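O-phospho-L-seryl-tRNA:Cys-tRNA synthase (Methanocaldococcus jannaschii DSM 2661, PDB 5X6B) probably uses pyridoxal phosphate to convert O-phosphoserine carried on tRNA(Cys) into cysteine, the indirect route to Cys-tRNA. Local coordinates at residues V141-A146 and L196-H201; R325-E330 and I349-P354. All blocks are in the same frame, centred on the assembly; numbering follows the deposited sequence.

The two contacts illustrate how a fold type I pyridoxal phosphate enzyme divides its chain between a large domain with a seven-stranded sheet and a smaller one. Contact 1 lies within the large sheet, joining two neighbouring parallel strands by backbone and side-chain bonds; contact 2 packs a helix on a three-stranded antiparallel sheet through apolar groups. Their centres are 26 Å apart and their nearest atoms about 9 Å, without touching. The lysine modified by pyridoxal phosphate, K255, follows strand 248-252 of the same sheet as contact 1. Measured to nearest atoms, the bound nucleic acid is about 29 Å from contact 1 and about 45 Å from contact 2.

Contact 1: V141-A146 and L196-H201; sequences VLDKNA and LILLTH
L198 N gives a nearly straight hydrogen bond to V141 O (2.7 Å, 170° at the hydrogen), and V141 N gives another to L196 O at 2.9 Å. V141 thus straddles I197 in the pattern of parallel strands, here two inner members of the seven-stranded sheet in the large domain of fold type I enzymes. The axes of the short strand segments differ by only 11° in direction. L142, next along, turns its backbone bonds to A162 and V164 of strand 160-166, the neighbour beyond.

Past this pairing, a carboxylate takes over from the backbone. D143 has its CG lodged between the backbone N and the carbonyl carbon (chi1 58°), which swings the acid across to T200. There D143 OD1 offers its syn lone pair to T200 OG1 at 3.1 Å, and T200 N adds a weak bond to the same oxygen. Both donors of T200 thus converge on OD1, the hydroxyl more closely than the amide, as the chain leaves the strand for a type I turn from D143 to A146, closed by A146 N on D143 O.

Beyond these bonds, L142 CB rests on L198 CD2 at 3.7 Å, beside S150 of helix 148-156. Y180 of helix 179-188 touches V141 and I197, and its hydroxyl is hydrogen-bonded to L198 O. At the far end of the turn, A146 CB lies 3.5 Å from T200 OG1.

Contact 2: R325-E330 and I349-P354; sequences RYVVDE and IKFETP
The helical segment carrying V327 and V328 runs almost parallel to the strand carrying I349 and F351, the two axes 4° apart in direction and 10.3 Å from each other at their closest. This is the two-layer alpha/beta packing of the small domain: helix 317-331 lies over a three-stranded antiparallel sheet in which strand 349-352 is the middle member, bonded through its backbone to strands 337-338 and 389-392.

The layers meet through four buried apolar residues. I349 and F351, two apart on the strand, both point toward the helix, while successive helix residues V327 and V328 each bring one methyl, CG1 and CG2 respectively, to meet them. From the strand side, I349 reaches over with its extended end: chi2 of 172° carries CD1 away from the strand, where it touches V328 CG2 at 3.7 Å and V327 CG1 at 4.0 Å. V328 CG2 is itself shared, since it also meets I349 CG2 at 3.8 Å and F351 CZ at 4.0 Å. One methyl of the helix thus bears on the aliphatic branch and the aromatic rim together, both reaching it from the strand side.

The ring of F351 is not laid flat against the helix. It turns its edge that way, with V328 CA close to the ring plane, while I349 CG2, from its own strand, sits over one face, 3.4 Å above the plane and offset toward the rim. F336 also meets this ring, the two planes inclined at about 50°.

Around the core, M392 of strand 389-392 touches both V327 and F351, and V402 of helix 399-415 packs on V327 as well. The aromatic edge comes nearest the helix backbone where F351 CZ stands 3.8 Å from V328 CA.

Contact 1: V141-A146 and L196-H201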
loop_
_atom_site.group_PDB
_atom_site.type_symbol
_atom_site.label_atom_id
_atom_site.label_comp_id
_atom_site.label_asym_id
_atom_site.label_seq_id
_atom_site.Cartn_x
_atom_site.Cartn_y
_atom_site.Cartn_z
ATOM N N VAL B 141 -21.304 -14.868 -20.456
ATOM C CA VAL B 141 -21.021 -16.295 -20.555
ATOM C C VAL B 141 -19.706 -16.614 -19.847
ATOM O O VAL B 141 -18.644 -16.144 -20.254
ATOM C CB VAL B 141 -20.967 -16.759 -22.024
ATOM C CG1 VAL B 141 -20.618 -18.233 -22.106
ATOM C CG2 VAL B 141 -22.300 -16.489 -22.710
ATOM N N LEU B 142 -19.794 -17.404 -18.777
ATOM C CA LEU B 142 -18.637 -17.738 -17.950
ATOM C C LEU B 142 -18.608 -19.219 -17.583
ATOM O O LEU B 142 -19.623 -19.910 -17.685
ATOM C CB LEU B 142 -18.626 -16.882 -16.678
ATOM C CG LEU B 142 -19.921 -16.703 -15.868
ATOM C CD1 LEU B 142 -20.247 -17.911 -14.998
ATOM C CD2 LEU B 142 -19.844 -15.454 -15.004
ATOM N N ASP B 143 -17.448 -19.701 -17.144
ATOM C CA ASP B 143 -17.303 -21.094 -16.720
ATOM C C ASP B 143 -18.016 -21.345 -15.394
ATOM O O ASP B 143 -18.286 -20.417 -14.644
ATOM C CB ASP B 143 -15.822 -21.476 -16.600
ATOM C CG ASP B 143 -15.064 -20.594 -15.621
ATOM O OD1 ASP B 143 -15.422 -19.408 -15.472
ATOM O OD2 ASP B 143 -14.109 -21.089 -14.990
ATOM N N LYS B 144 -18.309 -22.605 -15.104
ATOM C CA LYS B 144 -19.013 -22.959 -13.876
ATOM C C LYS B 144 -18.108 -22.887 -12.651
ATOM O O LYS B 144 -18.582 -22.950 -11.516
ATOM C CB LYS B 144 -19.622 -24.360 -13.999
ATOM C CG LYS B 144 -21.126 -24.381 -13.806
ATOM C CD LYS B 144 -21.704 -25.784 -13.884
ATOM C CE LYS B 144 -22.652 -25.904 -15.073
ATOM N NZ LYS B 144 -23.518 -27.117 -15.012
ATOM N N ASN B 145 -16.805 -22.752 -12.885
ATOM C CA ASN B 145 -15.836 -22.634 -11.798
ATOM C C ASN B 145 -15.562 -21.186 -11.417
ATOM O O ASN B 145 -14.655 -20.903 -10.631
ATOM C CB ASN B 145 -14.513 -23.301 -12.177
ATOM C CG ASN B 145 -14.507 -24.784 -11.909
ATOM O OD1 ASN B 145 -15.403 -25.317 -11.251
ATOM N ND2 ASN B 145 -13.470 -25.461 -12.394
ATOM N N ALA B 146 -16.342 -20.272 -11.982
ATOM C CA ALA B 146 -16.086 -18.847 -11.816
ATOM C C ALA B 146 -16.203 -18.398 -10.362
ATOM O O ALA B 146 -17.019 -18.919 -9.593
ATOM C CB ALA B 146 -17.028 -18.038 -12.696
ATOM N N LEU B 196 -20.599 -10.336 -23.126
ATOM C CA LEU B 196 -19.262 -10.645 -22.644
ATOM C C LEU B 196 -19.004 -12.137 -22.431
ATOM O O LEU B 196 -19.824 -12.854 -21.845
ATOM C CB LEU B 196 -19.005 -9.894 -21.334
ATOM C CG LEU B 196 -17.594 -9.995 -20.746
ATOM C CD1 LEU B 196 -16.581 -9.388 -21.700
ATOM C CD2 LEU B 196 -17.535 -9.318 -19.388
ATOM N N ILE B 197 -17.848 -12.591 -22.905
ATOM C CA ILE B 197 -17.361 -13.931 -22.594
ATOM C C ILE B 197 -16.276 -13.866 -21.516
ATOM O O ILE B 197 -15.298 -13.123 -21.645
ATOM C CB ILE B 197 -16.810 -14.630 -23.842
ATOM C CG1 ILE B 197 -17.895 -14.719 -24.911
ATOM C CG2 ILE B 197 -16.302 -16.021 -23.495
ATOM C CD1 ILE B 197 -17.397 -15.244 -26.222
ATOM N N LEU B 198 -16.459 -14.645 -20.454
ATOM C CA LEU B 198 -15.566 -14.597 -19.299
ATOM C C LEU B 198 -14.972 -15.969 -18.978
ATOM O O LEU B 198 -15.695 -16.960 -18.876
ATOM C CB LEU B 198 -16.320 -14.048 -18.080
ATOM C CG LEU B 198 -15.556 -13.744 -16.787
ATOM C CD1 LEU B 198 -16.181 -12.546 -16.089
ATOM C CD2 LEU B 198 -15.546 -14.945 -15.848
ATOM N N LEU B 199 -13.654 -16.022 -18.815
ATOM C CA LEU B 199 -12.992 -17.264 -18.430
ATOM C C LEU B 199 -12.138 -17.083 -17.176
ATOM O O LEU B 199 -11.192 -16.295 -17.162
ATOM C CB LEU B 199 -12.121 -17.794 -19.574
ATOM C CG LEU B 199 -11.276 -19.029 -19.239
ATOM C CD1 LEU B 199 -12.156 -20.211 -18.845
ATOM C CD2 LEU B 199 -10.360 -19.395 -20.398
ATOM N N THR B 200 -12.489 -17.810 -16.121
ATOM C CA THR B 200 -11.673 -17.841 -14.919
ATOM C C THR B 200 -10.408 -18.633 -15.222
ATOM O O THR B 200 -10.441 -19.866 -15.260
ATOM C CB THR B 200 -12.422 -18.474 -13.738
ATOM O OG1 THR B 200 -13.644 -17.763 -13.515
ATOM C CG2 THR B 200 -11.581 -18.408 -12.481
ATOM N N HIS B 201 -9.304 -17.925 -15.447
ATOM C CA HIS B 201 -8.067 -18.545 -15.930
ATOM C C HIS B 201 -7.576 -19.658 -15.008
ATOM O O HIS B 201 -7.156 -20.717 -15.472
ATOM C CB HIS B 201 -6.975 -17.494 -16.096
ATOM C CG HIS B 201 -5.867 -17.920 -17.002
ATOM N ND1 HIS B 201 -4.749 -17.146 -17.226
ATOM C CD2 HIS B 201 -5.705 -19.038 -17.749
ATOM C CE1 HIS B 201 -3.944 -17.770 -18.068
ATOM N NE2 HIS B 201 -4.502 -18.920 -18.401
#

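Contact 2: R325-E330 and I349-P354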
loop_
_atom_site.group_PDB
_atom_site.type_symbol
_atom_site.label_atom_id
_atom_site.label_comp_id
_atom_site.label_asym_id
_atom_site.label_seq_id
_atom_site.Cartn_x
_atom_site.Cartn_y
_atom_site.Cartn_z
ATOM N N ARG B 325 3.837 -29.921 -6.192
ATOM C CA ARG B 325 3.731 -31.330 -6.542
ATOM C C ARG B 325 4.404 -32.216 -5.505
ATOM O O ARG B 325 3.975 -33.348 -5.287
ATOM C CB ARG B 325 4.323 -31.580 -7.926
ATOM C CG ARG B 325 3.531 -30.898 -9.019
ATOM C CD ARG B 325 4.067 -31.182 -10.402
ATOM N NE ARG B 325 3.335 -30.412 -11.402
ATOM C CZ ARG B 325 3.619 -30.402 -12.700
ATOM N NH1 ARG B 325 4.624 -31.130 -13.170
ATOM N NH2 ARG B 325 2.895 -29.663 -13.530
ATOM N N TYR B 326 5.446 -31.697 -4.858
ATOM C CA TYR B 326 6.070 -32.401 -3.745
ATOM C C TYR B 326 5.060 -32.632 -2.629
ATOM O O TYR B 326 5.001 -33.712 -2.048
ATOM C CB TYR B 326 7.273 -31.627 -3.206
ATOM C CG TYR B 326 7.826 -32.194 -1.915
ATOM C CD1 TYR B 326 8.665 -33.302 -1.920
ATOM C CD2 TYR B 326 7.502 -31.623 -0.690
ATOM C CE1 TYR B 326 9.165 -33.822 -0.740
ATOM C CE2 TYR B 326 7.999 -32.138 0.493
ATOM C CZ TYR B 326 8.831 -33.233 0.462
ATOM O OH TYR B 326 9.320 -33.739 1.640
ATOM N N VAL B 327 4.265 -31.607 -2.340
ATOM C CA VAL B 327 3.236 -31.690 -1.308
ATOM C C VAL B 327 2.157 -32.704 -1.673
ATOM O O VAL B 327 1.778 -33.537 -0.845
ATOM C CB VAL B 327 2.581 -30.311 -1.059
ATOM C CG1 VAL B 327 1.395 -30.440 -0.124
ATOM C CG2 VAL B 327 3.607 -29.327 -0.498
ATOM N N VAL B 328 1.666 -32.634 -2.910
ATOM C CA VAL B 328 0.635 -33.561 -3.375
ATOM C C VAL B 328 1.115 -35.010 -3.319
ATOM O O VAL B 328 0.456 -35.863 -2.719
ATOM C CB VAL B 328 0.177 -33.240 -4.814
ATOM C CG1 VAL B 328 -0.618 -34.404 -5.390
ATOM C CG2 VAL B 328 -0.653 -31.964 -4.839
ATOM N N ASP B 329 2.265 -35.279 -3.931
ATOM C CA ASP B 329 2.812 -36.632 -3.975
ATOM C C ASP B 329 3.025 -37.191 -2.573
ATOM O O ASP B 329 2.892 -38.392 -2.341
ATOM C CB ASP B 329 4.136 -36.659 -4.748
ATOM C CG ASP B 329 3.967 -36.315 -6.219
ATOM O OD1 ASP B 329 2.825 -36.371 -6.726
ATOM O OD2 ASP B 329 4.983 -35.990 -6.871
ATOM N N GLU B 330 3.338 -36.305 -1.637
ATOM C CA GLU B 330 3.726 -36.725 -0.298
ATOM C C GLU B 330 2.522 -36.953 0.614
ATOM O O GLU B 330 2.494 -37.908 1.385
ATOM C CB GLU B 330 4.668 -35.689 0.314
ATOM C CG GLU B 330 5.534 -36.215 1.430
ATOM C CD GLU B 330 6.587 -37.197 0.957
ATOM O OE1 GLU B 330 6.972 -37.149 -0.232
ATOM O OE2 GLU B 330 7.027 -38.023 1.783
ATOM N N ILE B 349 -3.970 -26.184 -3.923
ATOM C CA ILE B 349 -4.305 -27.597 -3.834
ATOM C C ILE B 349 -5.578 -27.836 -3.035
ATOM O O ILE B 349 -5.741 -27.304 -1.937
ATOM C CB ILE B 349 -3.168 -28.407 -3.178
ATOM C CG1 ILE B 349 -1.824 -28.089 -3.829
ATOM C CG2 ILE B 349 -3.457 -29.894 -3.259
ATOM C CD1 ILE B 349 -0.651 -28.719 -3.098
ATOM N N LYS B 350 -6.476 -28.646 -3.587
ATOM C CA LYS B 350 -7.637 -29.100 -2.832
ATOM C C LYS B 350 -7.597 -30.614 -2.631
ATOM O O LYS B 350 -7.687 -31.385 -3.588
ATOM C CB LYS B 350 -8.932 -28.695 -3.529
ATOM C CG LYS B 350 -10.181 -29.021 -2.723
ATOM C CD LYS B 350 -11.431 -28.512 -3.418
ATOM C CE LYS B 350 -12.675 -28.763 -2.591
ATOM N NZ LYS B 350 -13.894 -28.247 -3.271
ATOM N N PHE B 351 -7.449 -31.030 -1.377
ATOM C CA PHE B 351 -7.418 -32.443 -1.030
ATOM C C PHE B 351 -8.767 -32.923 -0.526
ATOM O O PHE B 351 -9.422 -32.240 0.261
ATOM C CB PHE B 351 -6.372 -32.729 0.057
ATOM C CG PHE B 351 -4.946 -32.629 -0.406
ATOM C CD1 PHE B 351 -4.449 -33.497 -1.365
ATOM C CD2 PHE B 351 -4.088 -31.695 0.155
ATOM C CE1 PHE B 351 -3.131 -33.413 -1.778
ATOM C CE2 PHE B 351 -2.771 -31.607 -0.253
ATOM C CZ PHE B 351 -2.291 -32.468 -1.222
ATOM N N GLU B 352 -9.174 -34.105 -0.965
ATOM C CA GLU B 352 -10.221 -34.826 -0.265
ATOM C C GLU B 352 -9.537 -35.591 0.854
ATOM O O GLU B 352 -8.609 -36.365 0.607
ATOM C CB GLU B 352 -10.979 -35.769 -1.196
ATOM C CG GLU B 352 -12.122 -36.504 -0.517
ATOM C CD GLU B 352 -12.789 -37.506 -1.431
ATOM O OE1 GLU B 352 -12.283 -37.715 -2.555
ATOM O OE2 GLU B 352 -13.820 -38.079 -1.027
ATOM N N THR B 353 -9.974 -35.364 2.088
ATOM C CA THR B 353 -9.268 -35.904 3.243
ATOM C C THR B 353 -10.161 -36.737 4.156
ATOM O O THR B 353 -10.508 -36.302 5.251
ATOM C CB THR B 353 -8.626 -34.770 4.070
ATOM O OG1 THR B 353 -9.642 -33.865 4.521
ATOM C CG2 THR B 353 -7.614 -34.001 3.231
ATOM N N PRO B 354 -10.520 -37.952 3.714
ATOM C CA PRO B 354 -11.401 -38.831 4.491
ATOM C C PRO B 354 -10.835 -39.169 5.867
ATOM O O PRO B 354 -11.592 -39.264 6.833
ATOM C CB PRO B 354 -11.493 -40.093 3.623
ATOM C CG PRO B 354 -11.126 -39.648 2.254
ATOM C CD PRO B 354 -10.100 -38.579 2.449
#